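Malonyl-CoA-[acyl-carrier-protein] transacylase (Coxiella burnetii, PDB 3TQE) probably transfers the malonyl group of malonyl-CoA to the holo form of the acyl carrier protein, loading it for fatty acid synthesis. Local coordinates at residues L103-L109 against I223-K229; L71-V75 against F111-V115; K88-G94 against V230-N235; C80-G86 against I307-I311; K120-Y124 against L216-I220. All blocks are in the same frame, centred on the assembly; numbering follows the deposited sequence.

Interaction 1 of 5, residues L103-L109 against I223-K229; sequences LVCAGAL and ISIDSPK. With GLY (glycine), chain C.
A Schellman motif ends helix 97-105, and the carbonyls of Ala106 and Ala108, flanking its Gly107, are gripped by the backbone of 223-229. Gly107 takes a positive phi (87°), and the turn is closed by Ala108 N on Leu103 O and Gly107 N on Val104 O. Lys229 N meets Ala106 O at 2.7 Å, and Asp226 N meets Ala108 O at 2.8 Å. Ala108 O also receives the CA-H of Ile225 (CA to O 3.3 Å). Between the two bonds the Pro228 ring lies against the turn: its CB reaches Ala106 CB at 3.8 Å, while its CG sits near Ala108 CB and Leu103 CD2. Leu109 runs alongside Ile225, pointing the same way, so that Leu109 CD2 and Ile225 CG1 come within 3.7 Å. Turned to the ligand, Ile225 clasps a bound glycine by its backbone, N to the glycine O (3.1 Å) and O to the glycine N (2.7 Å), and Arg248 adds a further bond to it. The arrangement is that of a helix-ending Schellman turn whose Ala106 carbonyl, with that of Ala108 just beyond, is bound by an irregular loop segment.

Interaction 2 of 5, residues L71-V75 against F111-V115; sequences LTADV and FEEAV
With CG anti to its backbone N (chi1 175°), the Phe111 side chain reaches out from the first turn of helix 111-128 and brings its ring up to Val75, Thr72 and Leu71 of helix 63-83. Leu71 has the same first torsion (171°), which sends its CD2 over to the next turn of the partner helix. Val75 CG1 stands over one face of the Phe111 ring, 4.2 Å from the centroid, as a CH-pi contact. The opposite face is covered from within its own helix, by Val115 CG2, offset toward the rim. Thr72 comes up to the ring edge roughly crosswise, with OG1 3.8 Å from Phe111 CZ; that hydroxyl is hydrogen-bonded to Pro68 O, one turn back in its own helix. Leu71 CG also lies near the plane of the ring, close to CE1. The axes of segments 71-75 and 111-115 run nearly antiparallel, at 153°, and are 10.9 Å apart at closest; their helices form part of the helical layer of the acyl transferase domain, a member of the patatin clan. Helix 97-105 packs against both, its Val104 touching Val75 and Ala114, while helix 31-44 sends Phe37 and Ala40 against Thr72. Beside the Phe111 ring, Leu71 CD2 settles on the backbone of the partner helix, 3.5 Å from Ala114 O, and also touches Ala114 CB and Val115 CG2. Thr72 OG1 is 4.0 Å from Val115 CG2.

Interaction 3 of 5, residues K88-G94 against V230-N235; sequences KPQVMAG and VPVIHN
Val230 fits into a hollow between Pro89 and Met92, its CG1 3.5 Å from Pro89 O and 3.8 Å from Met92 CG. Met92, a selenomethionine, lies almost perpendicular to Val230; its chain is extended beyond CG, which carries CE along to Val230 CG2. On the other face Val91 CG2, anti to the backbone N, makes a bump that meets Ile233 CG1 at 3.6 Å and brushes Pro231 CB. The Pro231 ring rests its CD on Gln90 O, and Ala93 CB lies close to Ile233 O. Between these faces the backbones run parallel and make one beta bridge, Met92 with Val232. Met92 N bonds to Pro231 O and Ile233 N to Met92 O, each at 2.9 Å. Where the chains part, a water bridges Gly94 N (2.8 Å), from which it accepts, and Ile233 O (2.7 Å). Strand 91-94 has strand 9-12 on its other side, through bonds of Val91 and Ala93 to Phe10. Gly94 opens what looks like the nucleophile elbow carrying the predicted active-site Ser96, so this short bridge and its water satisfy edge-strand backbone groups just ahead of that turn.

Interaction 4 of 5, residues C80-G86 against I307-I311; sequences CWEALGG and ILTAI
Ile311 and the Trp81 indole make the aromatic part of the contact. Ile311 CG1 lies over one face of the six-membered ring, 3.7 Å from its centroid and 20° off the normal, a CH-pi contact in which isoleucine and indole point in opposite senses as they overlap. Gly86 CA sits over the same face, and Ala310 CB meets the edge in plane, 3.8 Å from Trp81 CZ3. The aliphatic contacts centre on Ile307 and Leu84, set crosswise to each other. Ile307 CG2, anti to its backbone N, touches Leu84 CD1 at 3.6 Å, and Ile307 CD1 reaches Cys80 CB at 3.7 Å. Leu308 CD2 lies 4.1 Å from Leu84 CB. The backbone contacts come from the end of helix 63-83: Gly85, at positive phi, is the C-prime residue of a Schellman motif, with Gly86 N on Trp81 O and Gly85 N on Glu82 O. Ile311 CD1 fits against this turn, 3.5 Å from Gly86 N. Trp81 NE1 is held by Pro87 O and Trp81 stands edge-to-face with Phe10, which helps to fix the indole. Helix 304-313 is thus joined to helix 63-83 by dispersion and CH-pi contacts, while the amides of Gly85 and Gly86 bond back into their own helix.

Interaction 5 of 5, residues K120-Y124 against L216-I220; sequences KRGQY and LAQDI. With GLY (glycine), chain B.
Tyr124 OH and Asp219 OD2 meet at 2.5 Å, a very short hydrogen bond that the hydroxyl donates. The carboxylate approaches the edge of the ring in plane, the two flat groups only 16° apart. The other oxygen, Asp219 OD1, lies 3.3 Å from Lys120 NZ in a long, tentative salt bridge, seen in one of two lysine conformers. Two waters each donate to Asp219 OD1 at 2.5 Å and accept weak bonds from Lys120 NZ in this conformer. Next to this polar cluster Leu216 wedges between Tyr124 and Arg121: its CD1 is 4.0 Å from Tyr124 CE2, and its CD2 is 4.0 Å from Arg121 CG. Arg121, CG anti to its backbone N and extended to NE, carries its guanidinium to a second bound glycine, which Ser204 OG also binds; the glycine O meets NH1 at 3.0 Å in the guanidinium plane. Gln67 also bonds NH1, while Gln254 and the predicted active-site Ser96 bond NH2, fixing the head beside the probable catalytic centre. Segments 120-124 and 216-220 run nearly antiparallel, at 167°, on helices 111-128 and 210-220; Tyr100 of helix 97-105 touches Arg121 and Leu216, and Ile252 of helix 244-254 lies against Leu216.

In the fold
From the N terminus, helix 63-83 opens interactions 2 and 4, strand 91-94 opens interaction 3 and the end of helix 97-105 opens interaction 1. Interaction 2 closes first, at 111-115, crossing 1, 3 and 4. Helix 111-128 continues into interaction 5, which closes at 216-220 inside the loop of interaction 1. Interaction 1 closes next, then interaction 3, which encloses it, and helix 304-313 closes the outermost, interaction 4. Interactions 1 and 3 fasten the loop after helix 210-220 to the end of helix 97-105 and to strand 91-94, whereas 2, 4 and 5 join helices. Ala106 and Met92 link 1 with 3, Val104 links 1 with 2, and a Lys88–Glu82 salt bridge joins 3 to 4.

Interaction 1 of 5, residues L103-L109 against I223-K229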
# COMPACT_ATOMS: atom_id res chain seq x y z
N LEU A 103 5.14 8.93 -1.42
CA LEU A 103 5.40 10.29 -1.06
C LEU A 103 6.81 10.56 -0.59
O LEU A 103 7.37 11.61 -0.87
CB LEU A 103 4.41 10.78 -0.01
CG LEU A 103 2.99 10.98 -0.52
CD1 LEU A 103 2.05 11.11 0.65
CD2 LEU A 103 2.92 12.19 -1.48
N VAL A 104 7.41 9.60 0.09
CA VAL A 104 8.81 9.71 0.42
C VAL A 104 9.67 9.70 -0.83
O VAL A 104 10.56 10.55 -1.03
CB VAL A 104 9.27 8.60 1.40
CG1 VAL A 104 10.80 8.60 1.51
CG2 VAL A 104 8.64 8.80 2.74
N CYS A 105 9.40 8.78 -1.73
CA CYS A 105 10.22 8.64 -2.92
C CYS A 105 10.01 9.77 -3.92
O CYS A 105 10.92 10.13 -4.65
CB CYS A 105 9.96 7.29 -3.54
SG CYS A 105 10.49 5.95 -2.45
N ALA A 106 8.84 10.41 -3.87
CA ALA A 106 8.54 11.58 -4.70
C ALA A 106 9.13 12.87 -4.11
O ALA A 106 9.01 13.94 -4.69
CB ALA A 106 7.01 11.76 -4.83
N GLY A 107 9.69 12.79 -2.92
CA GLY A 107 10.30 13.93 -2.27
C GLY A 107 9.36 14.79 -1.45
O GLY A 107 9.74 15.88 -1.04
N ALA A 108 8.16 14.31 -1.16
CA ALA A 108 7.19 15.11 -0.44
C ALA A 108 7.40 15.01 1.07
O ALA A 108 7.15 15.95 1.79
CB ALA A 108 5.79 14.68 -0.79
N LEU A 109 7.83 13.84 1.54
CA LEU A 109 8.00 13.56 2.97
C LEU A 109 9.41 13.08 3.23
O LEU A 109 9.95 12.29 2.45
CB LEU A 109 7.10 12.41 3.46
CG LEU A 109 5.60 12.53 3.36
CD1 LEU A 109 4.95 11.23 3.86
CD2 LEU A 109 5.13 13.75 4.16
N ILE A 223 4.03 17.57 10.44
CA ILE A 223 5.09 17.07 9.58
C ILE A 223 5.19 17.96 8.35
O ILE A 223 4.21 18.38 7.80
CB ILE A 223 4.86 15.58 9.18
CG1 ILE A 223 6.04 15.03 8.37
CG2 ILE A 223 3.61 15.41 8.37
CD1 ILE A 223 5.99 13.50 8.12
N SER A 224 6.41 18.26 7.94
CA SER A 224 6.64 19.09 6.78
C SER A 224 6.38 18.31 5.53
O SER A 224 6.82 17.20 5.39
CB SER A 224 8.08 19.57 6.78
OG SER A 224 8.34 20.35 7.91
N ILE A 225 5.65 18.91 4.60
CA ILE A 225 5.34 18.27 3.35
C ILE A 225 5.74 19.20 2.24
O ILE A 225 5.30 20.33 2.19
CB ILE A 225 3.87 17.92 3.23
CG1 ILE A 225 3.46 17.04 4.41
CG2 ILE A 225 3.62 17.26 1.90
CD1 ILE A 225 1.98 16.66 4.47
N ASP A 226 6.57 18.70 1.34
CA ASP A 226 6.97 19.41 0.14
C ASP A 226 6.14 18.96 -1.05
O ASP A 226 5.48 17.91 -0.99
CB ASP A 226 8.44 19.18 -0.13
CG ASP A 226 9.34 19.90 0.85
OD1 ASP A 226 8.88 20.82 1.55
OD2 ASP A 226 10.54 19.54 0.90
N SER A 227 6.15 19.71 -2.14
CA SER A 227 5.37 19.28 -3.29
C SER A 227 6.09 18.07 -3.88
O SER A 227 7.30 18.10 -4.02
CB SER A 227 5.20 20.38 -4.35
OG SER A 227 4.22 21.30 -3.94
N PRO A 228 5.34 17.02 -4.22
CA PRO A 228 5.97 15.87 -4.83
C PRO A 228 6.62 16.25 -6.14
O PRO A 228 6.07 17.04 -6.91
CB PRO A 228 4.79 14.89 -5.05
CG PRO A 228 3.77 15.31 -4.06
CD PRO A 228 3.90 16.79 -4.04
N LYS A 229 7.76 15.64 -6.42
CA LYS A 229 8.50 15.89 -7.65
C LYS A 229 8.16 14.91 -8.77
O LYS A 229 8.58 15.07 -9.92
CB LYS A 229 9.98 15.84 -7.33
CG LYS A 229 10.41 16.94 -6.39
CD LYS A 229 11.91 17.03 -6.30
CE LYS A 229 12.35 18.10 -5.32
NZ LYS A 229 11.55 19.37 -5.43
N GLY C . 5.74 22.61 3.61
CA GLY C . 4.38 23.20 3.82
C GLY C . 3.60 22.42 4.86
O GLY C . 4.16 21.45 5.40
OXT GLY C . 2.41 22.74 5.15

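Interaction 2 of 5, residues L71-V75 against F111-V115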
# COMPACT_ATOMS: atom_id res chain seq x y z
N LEU A 71 7.29 0.41 4.82
CA LEU A 71 7.72 1.70 4.30
C LEU A 71 9.22 1.67 4.04
O LEU A 71 9.72 2.11 3.00
CB LEU A 71 7.38 2.83 5.27
CG LEU A 71 7.96 4.18 4.92
CD1 LEU A 71 7.33 4.67 3.65
CD2 LEU A 71 7.81 5.15 6.08
N THR A 72 9.96 1.12 4.99
CA THR A 72 11.42 1.07 4.90
C THR A 72 11.85 0.16 3.76
O THR A 72 12.74 0.52 3.00
CB THR A 72 12.00 0.64 6.25
OG1 THR A 72 11.59 1.57 7.25
CG2 THR A 72 13.52 0.61 6.20
N ALA A 73 11.21 -0.98 3.62
CA ALA A 73 11.53 -1.91 2.54
C ALA A 73 11.27 -1.26 1.18
O ALA A 73 12.10 -1.34 0.28
CB ALA A 73 10.73 -3.18 2.67
N ASP A 74 10.13 -0.59 1.06
CA ASP A 74 9.78 0.02 -0.21
C ASP A 74 10.78 1.13 -0.54
O ASP A 74 11.22 1.25 -1.68
CB ASP A 74 8.40 0.65 -0.10
CG ASP A 74 7.23 -0.35 -0.08
OD1 ASP A 74 7.41 -1.58 -0.10
OD2 ASP A 74 6.08 0.17 -0.04
N VAL A 75 11.12 1.97 0.43
CA VAL A 75 12.06 3.04 0.19
C VAL A 75 13.45 2.49 -0.10
O VAL A 75 14.16 2.99 -0.95
CB VAL A 75 12.08 3.98 1.37
CG1 VAL A 75 13.24 4.93 1.29
CG2 VAL A 75 10.75 4.73 1.44
N PHE A 111 12.05 10.79 4.81
CA PHE A 111 11.95 9.38 5.16
C PHE A 111 11.80 9.14 6.66
O PHE A 111 10.90 8.43 7.07
CB PHE A 111 13.15 8.62 4.60
CG PHE A 111 13.20 7.20 5.00
CD1 PHE A 111 12.14 6.38 4.77
CD2 PHE A 111 14.30 6.69 5.62
CE1 PHE A 111 12.17 5.09 5.13
CE2 PHE A 111 14.33 5.36 5.99
CZ PHE A 111 13.26 4.58 5.75
N GLU A 112 12.70 9.67 7.48
CA GLU A 112 12.70 9.32 8.90
C GLU A 112 11.44 9.89 9.58
O GLU A 112 10.87 9.27 10.47
CB GLU A 112 13.97 9.82 9.57
CG GLU A 112 15.21 9.07 9.08
CD GLU A 112 16.37 9.98 8.66
OE1 GLU A 112 16.47 11.12 9.18
OE2 GLU A 112 17.18 9.58 7.77
N GLU A 113 10.95 11.01 9.08
CA GLU A 113 9.68 11.54 9.58
C GLU A 113 8.53 10.63 9.20
O GLU A 113 7.63 10.35 9.99
CB GLU A 113 9.47 12.97 9.10
CG GLU A 113 10.56 13.87 9.67
CD GLU A 113 10.50 15.32 9.29
OE1 GLU A 113 9.59 15.73 8.54
OE2 GLU A 113 11.43 16.05 9.75
N ALA A 114 8.57 10.13 7.98
CA ALA A 114 7.55 9.21 7.52
C ALA A 114 7.57 7.91 8.30
O ALA A 114 6.52 7.33 8.56
CB ALA A 114 7.66 8.98 6.01
N VAL A 115 8.75 7.42 8.65
CA VAL A 115 8.85 6.21 9.45
C VAL A 115 8.12 6.39 10.77
O VAL A 115 7.33 5.53 11.19
CB VAL A 115 10.32 5.82 9.68
CG1 VAL A 115 10.46 4.73 10.76
CG2 VAL A 115 10.92 5.38 8.39

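Interaction 3 of 5, residues K88-G94 against V230-N235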
# COMPACT_ATOMS: atom_id res chain seq x y z
N LYS A 88 13.61 8.28 -13.13
CA LYS A 88 12.40 8.56 -12.37
C LYS A 88 11.21 8.01 -13.11
O LYS A 88 11.09 8.14 -14.32
CB LYS A 88 12.18 10.06 -12.17
CG LYS A 88 13.27 10.76 -11.45
CD LYS A 88 13.29 10.41 -9.99
CE LYS A 88 14.26 11.34 -9.27
NZ LYS A 88 14.42 11.04 -7.84
N PRO A 89 10.26 7.43 -12.37
CA PRO A 89 9.03 7.02 -13.02
C PRO A 89 8.22 8.25 -13.42
O PRO A 89 8.43 9.34 -12.91
CB PRO A 89 8.29 6.27 -11.92
CG PRO A 89 8.81 6.80 -10.72
CD PRO A 89 10.25 7.14 -10.93
N GLN A 90 7.27 8.02 -14.30
CA GLN A 90 6.37 9.08 -14.71
C GLN A 90 5.29 9.35 -13.69
O GLN A 90 4.78 10.45 -13.62
CB GLN A 90 5.73 8.71 -16.04
CG GLN A 90 6.66 9.01 -17.19
CD GLN A 90 7.98 8.28 -17.13
OE1 GLN A 90 8.02 7.08 -17.30
NE2 GLN A 90 9.06 9.01 -16.87
N VAL A 91 4.95 8.32 -12.92
CA VAL A 91 3.93 8.44 -11.91
C VAL A 91 4.17 7.37 -10.86
O VAL A 91 4.82 6.35 -11.13
CB VAL A 91 2.52 8.33 -12.57
CG1 VAL A 91 2.33 6.96 -13.16
CG2 VAL A 91 1.39 8.72 -11.63
N MSE A 92 3.66 7.62 -9.68
CA MSE A 92 3.74 6.68 -8.57
C MSE A 92 2.38 6.50 -7.94
O MSE A 92 1.57 7.41 -7.94
CB MSE A 92 4.69 7.23 -7.51
CG MSE A 92 6.13 7.34 -7.96
SE MSE A 92 7.18 8.11 -6.52
CE MSE A 92 8.92 8.13 -7.32
N ALA A 93 2.16 5.34 -7.37
CA ALA A 93 0.97 5.11 -6.57
C ALA A 93 1.34 4.05 -5.55
O ALA A 93 2.10 3.17 -5.84
CB ALA A 93 -0.20 4.62 -7.41
N GLY A 94 0.77 4.13 -4.38
CA GLY A 94 1.00 3.14 -3.38
C GLY A 94 -0.27 2.65 -2.82
O GLY A 94 -1.20 3.41 -2.68
N VAL A 230 7.41 13.87 -8.44
CA VAL A 230 6.83 12.93 -9.37
C VAL A 230 5.38 12.83 -8.90
O VAL A 230 5.13 12.82 -7.69
CB VAL A 230 7.49 11.53 -9.23
CG1 VAL A 230 6.75 10.48 -10.05
CG2 VAL A 230 8.99 11.58 -9.59
N PRO A 231 4.43 12.80 -9.83
CA PRO A 231 3.05 12.73 -9.42
C PRO A 231 2.75 11.45 -8.67
O PRO A 231 3.17 10.39 -9.10
CB PRO A 231 2.27 12.76 -10.73
CG PRO A 231 3.21 13.04 -11.76
CD PRO A 231 4.60 12.92 -11.28
N VAL A 232 2.06 11.59 -7.55
CA VAL A 232 1.63 10.48 -6.75
C VAL A 232 0.11 10.46 -6.79
O VAL A 232 -0.54 11.43 -6.39
CB VAL A 232 2.10 10.61 -5.31
CG1 VAL A 232 1.46 9.52 -4.46
CG2 VAL A 232 3.63 10.57 -5.25
N ILE A 233 -0.47 9.39 -7.32
CA ILE A 233 -1.91 9.28 -7.43
C ILE A 233 -2.44 8.73 -6.12
O ILE A 233 -2.17 7.60 -5.77
CB ILE A 233 -2.31 8.36 -8.59
CG1 ILE A 233 -1.71 8.80 -9.90
CG2 ILE A 233 -3.84 8.25 -8.68
CD1 ILE A 233 -1.94 10.16 -10.24
N HIS A 234 -3.23 9.53 -5.42
CA HIS A 234 -3.75 9.13 -4.12
C HIS A 234 -4.90 8.14 -4.22
O HIS A 234 -5.73 8.20 -5.10
CB HIS A 234 -4.21 10.36 -3.37
CG HIS A 234 -3.09 11.22 -2.94
ND1 HIS A 234 -2.43 11.03 -1.74
CD2 HIS A 234 -2.45 12.24 -3.57
CE1 HIS A 234 -1.46 11.92 -1.64
NE2 HIS A 234 -1.45 12.67 -2.73
N ASN A 235 -4.93 7.27 -3.23
CA ASN A 235 -5.90 6.21 -3.15
C ASN A 235 -7.31 6.69 -3.03
O ASN A 235 -8.24 6.01 -3.47
CB ASN A 235 -5.64 5.37 -1.90
CG ASN A 235 -4.41 4.51 -1.99
OD1 ASN A 235 -3.80 4.26 -3.06
ND2 ASN A 235 -4.07 3.98 -0.84
O HOH W 1 -0.83 6.38 -3.74

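Interaction 4 of 5, residues C80-G86 against I307-I311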
# COMPACT_ATOMS: atom_id res chain seq x y z
N CYS A 80 17.72 1.59 -4.12
CA CYS A 80 18.54 0.68 -4.93
C CYS A 80 18.31 0.91 -6.43
O CYS A 80 19.23 0.92 -7.20
CB CYS A 80 18.22 -0.76 -4.60
SG CYS A 80 18.82 -1.28 -3.00
N TRP A 81 17.07 1.10 -6.83
CA TRP A 81 16.75 1.47 -8.20
C TRP A 81 17.54 2.69 -8.61
O TRP A 81 18.17 2.68 -9.67
CB TRP A 81 15.26 1.77 -8.31
CG TRP A 81 14.82 2.35 -9.60
CD1 TRP A 81 14.68 3.64 -9.88
CD2 TRP A 81 14.44 1.64 -10.77
NE1 TRP A 81 14.23 3.81 -11.15
CE2 TRP A 81 14.06 2.59 -11.72
CE3 TRP A 81 14.30 0.30 -11.07
CZ2 TRP A 81 13.60 2.24 -12.96
CZ3 TRP A 81 13.84 -0.04 -12.30
CH2 TRP A 81 13.48 0.92 -13.22
N GLU A 82 17.52 3.74 -7.80
CA GLU A 82 18.24 4.94 -8.16
C GLU A 82 19.75 4.71 -8.18
O GLU A 82 20.43 5.18 -9.09
CB GLU A 82 17.85 6.09 -7.25
CG GLU A 82 16.40 6.49 -7.48
CD GLU A 82 16.13 7.93 -7.20
OE1 GLU A 82 16.54 8.38 -6.11
OE2 GLU A 82 15.51 8.60 -8.07
N ALA A 83 20.25 3.93 -7.22
CA ALA A 83 21.69 3.65 -7.12
C ALA A 83 22.21 2.88 -8.30
O ALA A 83 23.39 3.03 -8.67
CB ALA A 83 21.99 2.90 -5.83
N LEU A 84 21.36 2.06 -8.88
CA LEU A 84 21.73 1.20 -10.00
C LEU A 84 21.47 1.88 -11.35
O LEU A 84 21.63 1.26 -12.39
CB LEU A 84 21.02 -0.13 -9.90
CG LEU A 84 21.59 -1.00 -8.77
CD1 LEU A 84 20.61 -2.10 -8.42
CD2 LEU A 84 22.94 -1.58 -9.19
N GLY A 85 21.13 3.16 -11.31
CA GLY A 85 20.98 3.95 -12.51
C GLY A 85 19.57 4.11 -13.03
O GLY A 85 19.36 4.56 -14.15
N GLY A 86 18.57 3.78 -12.21
CA GLY A 86 17.22 3.84 -12.66
C GLY A 86 16.70 5.27 -12.73
O GLY A 86 16.95 6.08 -11.84
N ILE A 307 16.47 -5.54 -10.72
CA ILE A 307 16.48 -4.10 -10.91
C ILE A 307 17.16 -3.75 -12.22
O ILE A 307 16.65 -2.96 -13.01
CB ILE A 307 17.15 -3.37 -9.73
CG1 ILE A 307 16.24 -3.49 -8.50
CG2 ILE A 307 17.46 -1.92 -10.10
CD1 ILE A 307 16.89 -3.09 -7.22
N LEU A 308 18.32 -4.34 -12.47
CA LEU A 308 19.04 -4.04 -13.70
C LEU A 308 18.26 -4.49 -14.92
O LEU A 308 18.23 -3.78 -15.91
CB LEU A 308 20.42 -4.68 -13.67
CG LEU A 308 21.37 -4.04 -12.66
CD1 LEU A 308 22.59 -4.93 -12.52
CD2 LEU A 308 21.79 -2.63 -13.03
N THR A 309 17.58 -5.62 -14.84
CA THR A 309 16.72 -6.10 -15.90
C THR A 309 15.59 -5.11 -16.20
O THR A 309 15.29 -4.81 -17.35
CB THR A 309 16.13 -7.45 -15.53
OG1 THR A 309 17.21 -8.39 -15.50
CG2 THR A 309 15.09 -7.93 -16.51
N ALA A 310 14.97 -4.63 -15.13
CA ALA A 310 13.88 -3.67 -15.25
C ALA A 310 14.37 -2.38 -15.88
O ALA A 310 13.68 -1.81 -16.70
CB ALA A 310 13.26 -3.41 -13.88
N ILE A 311 15.52 -1.88 -15.46
CA ILE A 311 16.05 -0.66 -16.04
C ILE A 311 16.31 -0.86 -17.52
O ILE A 311 15.97 -0.02 -18.35
CB ILE A 311 17.30 -0.21 -15.32
CG1 ILE A 311 16.99 0.15 -13.86
CG2 ILE A 311 17.95 0.96 -16.04
CD1 ILE A 311 18.21 0.39 -13.00

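Interaction 5 of 5, residues K120-Y124 against L216-I220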
# COMPACT_ATOMS: atom_id res chain seq x y z
N LYS A 120 3.04 5.55 14.00
CA LYS A 120 1.87 6.08 14.67
C LYS A 120 0.59 5.67 13.96
O LYS A 120 -0.40 5.29 14.60
CB LYS A 120 1.93 7.60 14.78
CG LYS A 120 2.88 8.10 15.85
CD LYS A 120 3.12 9.57 15.65
CE LYS A 120 4.07 10.14 16.69
NZ LYS A 120 4.37 11.58 16.39
N ARG A 121 0.62 5.71 12.65
CA ARG A 121 -0.54 5.29 11.88
C ARG A 121 -0.93 3.87 12.27
O ARG A 121 -2.10 3.58 12.50
CB ARG A 121 -0.27 5.40 10.39
CG ARG A 121 -1.40 4.99 9.48
CD ARG A 121 -0.94 5.19 8.07
NE ARG A 121 -1.97 4.96 7.06
CZ ARG A 121 -2.22 3.79 6.47
NH1 ARG A 121 -1.55 2.70 6.82
NH2 ARG A 121 -3.16 3.72 5.54
N GLY A 122 0.05 2.97 12.32
CA GLY A 122 -0.22 1.61 12.72
C GLY A 122 -0.75 1.53 14.12
O GLY A 122 -1.72 0.81 14.40
N GLN A 123 -0.10 2.23 15.03
CA GLN A 123 -0.53 2.22 16.43
C GLN A 123 -1.96 2.71 16.56
O GLN A 123 -2.78 2.06 17.21
CB GLN A 123 0.42 3.04 17.29
CG GLN A 123 1.78 2.36 17.42
CD GLN A 123 2.83 3.17 18.11
OE1 GLN A 123 2.73 4.38 18.18
NE2 GLN A 123 3.88 2.48 18.61
N TYR A 124 -2.27 3.81 15.92
CA TYR A 124 -3.60 4.37 16.08
C TYR A 124 -4.65 3.46 15.45
O TYR A 124 -5.74 3.29 15.98
CB TYR A 124 -3.70 5.75 15.45
CG TYR A 124 -2.77 6.78 15.99
CD1 TYR A 124 -2.22 6.69 17.24
CD2 TYR A 124 -2.47 7.88 15.24
CE1 TYR A 124 -1.35 7.68 17.71
CE2 TYR A 124 -1.64 8.86 15.72
CZ TYR A 124 -1.10 8.76 16.96
OH TYR A 124 -0.25 9.74 17.41
N LEU A 216 -4.26 10.70 13.89
CA LEU A 216 -3.21 10.88 12.91
C LEU A 216 -3.22 12.29 12.35
O LEU A 216 -2.17 12.80 11.97
CB LEU A 216 -3.33 9.85 11.80
CG LEU A 216 -2.06 9.71 10.94
CD1 LEU A 216 -0.88 9.19 11.78
CD2 LEU A 216 -2.39 8.81 9.78
N ALA A 217 -4.39 12.91 12.27
CA ALA A 217 -4.47 14.25 11.71
C ALA A 217 -3.64 15.21 12.53
O ALA A 217 -3.06 16.14 11.99
CB ALA A 217 -5.91 14.70 11.64
N GLN A 218 -3.59 14.99 13.82
CA GLN A 218 -2.79 15.84 14.69
C GLN A 218 -1.31 15.71 14.39
O GLN A 218 -0.58 16.71 14.35
CB GLN A 218 -3.09 15.49 16.14
CG GLN A 218 -4.52 15.73 16.52
CD GLN A 218 -4.79 15.42 17.98
OE1 GLN A 218 -4.30 14.43 18.52
NE2 GLN A 218 -5.56 16.28 18.63
N ASP A 219 -0.86 14.50 14.12
CA ASP A 219 0.55 14.29 13.81
C ASP A 219 0.91 14.78 12.44
O ASP A 219 1.97 15.35 12.23
CB ASP A 219 0.92 12.81 13.90
CG ASP A 219 0.77 12.27 15.29
OD1 ASP A 219 1.32 12.86 16.25
OD2 ASP A 219 0.13 11.23 15.44
N ILE A 220 0.03 14.55 11.49
CA ILE A 220 0.27 14.92 10.10
C ILE A 220 0.35 16.44 9.95
O ILE A 220 1.01 16.95 9.08
CB ILE A 220 -0.79 14.25 9.17
CG1 ILE A 220 -0.42 12.77 8.98
CG2 ILE A 220 -0.91 14.94 7.82
CD1 ILE A 220 -1.39 11.98 8.18
N GLY B . -5.15 -2.05 4.38
CA GLY B . -3.79 -1.87 4.98
C GLY B . -3.60 -0.50 5.60
O GLY B . -2.48 0.02 5.80
OXT GLY B . -4.58 0.15 5.91
O HOH W 2 3.11 14.65 16.54
O HOH W 3 2.08 11.88 18.39